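Local coordinates for myosin regulatory light chain (Physarum polycephalum, PDB 2BL0), which forms part of the regulatory domain of a myosin motor as a light chain and binds calcium through an EF-hand, at residues B[93-98]-B[119-124]. Numbering follows the deposited sequence. Where two conformers were deposited one is given.
Sequences IQEAEL and KEVSVS
Glu95 reaches from the start of helix 95-104 to two valines of the loop that follows helix 111-118, Val121 and Val123. It is the one side chain of 93-98 that touches 119-124. Its CG stands anti to the backbone N (chi1 -171°) and the chain runs on extended (chi2 176°), which carries the carboxylate across to the loop. The packed part is this side chain on the two valines. CD of Glu95 sits 3.7 Å from CG2 of Val123, and the two side chains cross at about a right angle. The OE2 to CG2 approach of this pair is too short to be trusted. OE2 of Glu95 is also 3.8 Å from CG1 of Val121. Only van der Waals contact joins the segments. The charge of Glu95 is answered elsewhere, by a salt bridge from OE1 to Arg99 one turn along its own helix. With an alanine here the carboxylate goes, Arg99 would probably lose its salt-bridge mate, and the two valines would lose their contact with this side chain. The outer side is loose. Val123 lies at the solvent edge, and the CB of Ser122 heads away from 93-98. Just 121 Å² is buried in all, a surface contact. Both segments belong to the C-terminal EF-hand pair. Strand 92-94 pairs antiparallel with strand 128-130, as the two loops of an EF-hand pair do, and Ile129 touches Glu95 and Val121. Met118 of helix 111-118 meets Glu95 and Leu98, while Phe134 of helix 131-140 touches Val121.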
ATOM      1  N   ILE B  93       8.307  35.274   9.157  1.00  9.82           N
ATOM      2  CA  ILE B  93       9.233  35.072  10.248  1.00 10.62           C
ATOM      3  C   ILE B  93      10.574  34.677   9.603  1.00 10.48           C
ATOM      4  O   ILE B  93      10.604  34.123   8.504  1.00 10.87           O
ATOM      5  CB  ILE B  93       8.680  33.977  11.189  1.00 11.07           C
ATOM      6  CG1 ILE B  93       9.416  33.996  12.536  1.00 15.21           C
ATOM      7  CG2 ILE B  93       8.649  32.611  10.498  1.00 10.28           C
ATOM      8  CD1 ILE B  93       9.855  32.697  13.037  1.00 18.87           C
ATOM      9  N   GLN B  94      11.676  35.008  10.248  1.00 10.17           N
ATOM     10  CA  GLN B  94      12.976  34.572   9.740  1.00  9.66           C
ATOM     11  C   GLN B  94      13.117  33.063   9.932  1.00 10.01           C
ATOM     12  O   GLN B  94      12.843  32.539  11.014  1.00  9.41           O
ATOM     13  CB  GLN B  94      14.085  35.348  10.438  1.00 10.00           C
ATOM     14  CG  GLN B  94      14.056  36.848  10.118  1.00  9.23           C
ATOM     15  CD  GLN B  94      14.209  37.139   8.634  1.00  9.96           C
ATOM     16  OE1 GLN B  94      13.238  37.530   7.967  1.00 10.22           O
ATOM     17  NE2 GLN B  94      15.443  36.970   8.108  1.00 11.13           N
ATOM     18  N   GLU B  95      13.525  32.347   8.886  1.00 10.34           N
ATOM     19  CA  GLU B  95      13.726  30.903   9.048  1.00 10.50           C
ATOM     20  C   GLU B  95      14.674  30.590  10.206  1.00  9.66           C
ATOM     21  O   GLU B  95      14.475  29.611  10.907  1.00  8.46           O
ATOM     22  CB  GLU B  95      14.221  30.212   7.798  1.00 11.48           C
ATOM     23  CG  GLU B  95      14.199  28.698   7.972  1.00 13.55           C
ATOM     24  CD  GLU B  95      14.586  27.959   6.720  1.00 16.05           C
ATOM     25  OE1 GLU B  95      15.684  27.372   6.681  1.00 17.62           O
ATOM     26  OE2 GLU B  95      13.771  27.955   5.785  1.00 18.71           O
ATOM     27  N   ALA B  96      15.684  31.423  10.429  1.00 10.06           N
ATOM     28  CA  ALA B  96      16.613  31.174  11.531  1.00 10.67           C
ATOM     29  C   ALA B  96      15.908  31.166  12.871  1.00 11.37           C
ATOM     30  O   ALA B  96      16.255  30.374  13.734  1.00 11.72           O
ATOM     31  CB  ALA B  96      17.710  32.210  11.563  1.00 11.03           C
ATOM     32  N   GLU B  97      14.963  32.082  13.068  1.00 12.47           N
ATOM     33  CA  GLU B  97      14.242  32.110  14.336  1.00 13.53           C
ATOM     34  C   GLU B  97      13.357  30.877  14.483  1.00 13.58           C
ATOM     35  O   GLU B  97      13.386  30.238  15.538  1.00 14.30           O
ATOM     36  CB  GLU B  97      13.436  33.397  14.525  1.00 14.39           C
ATOM     37  CG  GLU B  97      12.894  33.569  15.950  1.00 16.82           C
ATOM     38  CD  GLU B  97      13.925  33.326  17.048  1.00 21.98           C
ATOM     39  OE1 GLU B  97      15.158  33.521  16.834  1.00 25.68           O
ATOM     40  OE2 GLU B  97      13.502  32.941  18.161  1.00 27.07           O
ATOM     41  N   LEU B  98      12.623  30.538  13.424  1.00 12.92           N
ATOM     42  CA  LEU B  98      11.801  29.322  13.360  1.00 13.44           C
ATOM     43  C   LEU B  98      12.603  28.081  13.739  1.00 13.28           C
ATOM     44  O   LEU B  98      12.169  27.292  14.585  1.00 12.02           O
ATOM     45  CB  LEU B  98      11.216  29.140  11.954  1.00 13.21           C
ATOM     46  CG  LEU B  98      10.293  27.928  11.732  1.00 16.39           C
ATOM     47  CD1 LEU B  98       9.160  27.956  12.728  1.00 17.93           C
ATOM     48  CD2 LEU B  98       9.800  27.832  10.305  1.00 17.12           C
ATOM     49  N   LYS B 119      13.218  21.601   4.113  1.00 15.86           N
ATOM     50  CA  LYS B 119      13.516  21.288   2.716  1.00 17.25           C
ATOM     51  C   LYS B 119      12.396  21.759   1.771  1.00 17.88           C
ATOM     52  O   LYS B 119      12.648  22.027   0.600  1.00 19.25           O
ATOM     53  CB  LYS B 119      13.751  19.780   2.566  1.00 17.55           C
ATOM     54  CG  LYS B 119      14.461  19.349   1.283  1.00 18.98           C
ATOM     55  CD  LYS B 119      15.241  18.021   1.448  1.00 20.73           C
ATOM     56  CE  LYS B 119      14.435  16.927   2.150  1.00 22.44           C
ATOM     57  NZ  LYS B 119      15.235  15.706   2.515  1.00 24.35           N
ATOM     58  N   GLU B 120      11.170  21.878   2.284  1.00 18.47           N
ATOM     59  CA  GLU B 120       9.987  22.148   1.458  1.00 18.88           C
ATOM     60  C   GLU B 120       9.551  23.617   1.601  1.00 18.66           C
ATOM     61  O   GLU B 120       8.482  24.015   1.103  1.00 18.64           O
ATOM     62  CB  GLU B 120       8.832  21.191   1.836  0.62 19.16           C
ATOM     63  CG  GLU B 120       8.871  19.818   1.155  0.62 19.64           C
ATOM     64  CD  GLU B 120       7.493  19.160   0.995  0.62 20.45           C
ATOM     65  OE1 GLU B 120       7.443  17.936   0.742  0.62 19.82           O
ATOM     66  OE2 GLU B 120       6.453  19.850   1.132  0.62 20.80           O
ATOM     67  N   VAL B 121      10.426  24.430   2.214  1.00 17.41           N
ATOM     68  CA  VAL B 121      10.099  25.784   2.622  1.00 16.43           C
ATOM     69  C   VAL B 121      10.910  26.839   1.868  1.00 15.93           C
ATOM     70  O   VAL B 121      12.143  26.869   1.929  1.00 15.65           O
ATOM     71  CB  VAL B 121      10.317  25.941   4.135  1.00 16.37           C
ATOM     72  CG1 VAL B 121      10.212  27.393   4.558  1.00 15.61           C
ATOM     73  CG2 VAL B 121       9.325  25.083   4.870  1.00 16.66           C
ATOM     74  N   SER B 122      10.187  27.715   1.176  1.00 14.58           N
ATOM     75  CA  SER B 122      10.780  28.772   0.379  1.00 15.13           C
ATOM     76  C   SER B 122      11.312  29.894   1.263  1.00 14.11           C
ATOM     77  O   SER B 122      10.550  30.448   2.063  1.00 14.51           O
ATOM     78  CB  SER B 122       9.717  29.349  -0.560  1.00 14.62           C
ATOM     79  OG  SER B 122      10.331  30.183  -1.516  1.00 19.15           O
ATOM     80  N   VAL B 123      12.596  30.221   1.126  1.00 13.26           N
ATOM     81  CA  VAL B 123      13.222  31.295   1.904  1.00 13.31           C
ATOM     82  C   VAL B 123      13.594  32.454   0.976  1.00 13.51           C
ATOM     83  O   VAL B 123      14.211  32.242  -0.062  1.00 13.11           O
ATOM     84  CB  VAL B 123      14.520  30.811   2.609  1.00 13.44           C
ATOM     85  CG1 VAL B 123      15.124  31.910   3.467  1.00 13.47           C
ATOM     86  CG2 VAL B 123      14.260  29.588   3.441  1.00 14.35           C
ATOM     87  N   SER B 124      13.260  33.676   1.376  1.00 13.93           N
ATOM     88  CA  SER B 124      13.534  34.865   0.563  1.00 14.49           C
ATOM     89  C   SER B 124      15.011  35.224   0.642  1.00 14.76           C
ATOM     90  O   SER B 124      15.778  34.601   1.381  1.00 13.78           O
ATOM     91  CB  SER B 124      12.716  36.049   1.054  1.00 14.69           C
ATOM     92  OG  SER B 124      13.251  36.588   2.253  1.00 14.03           O
TER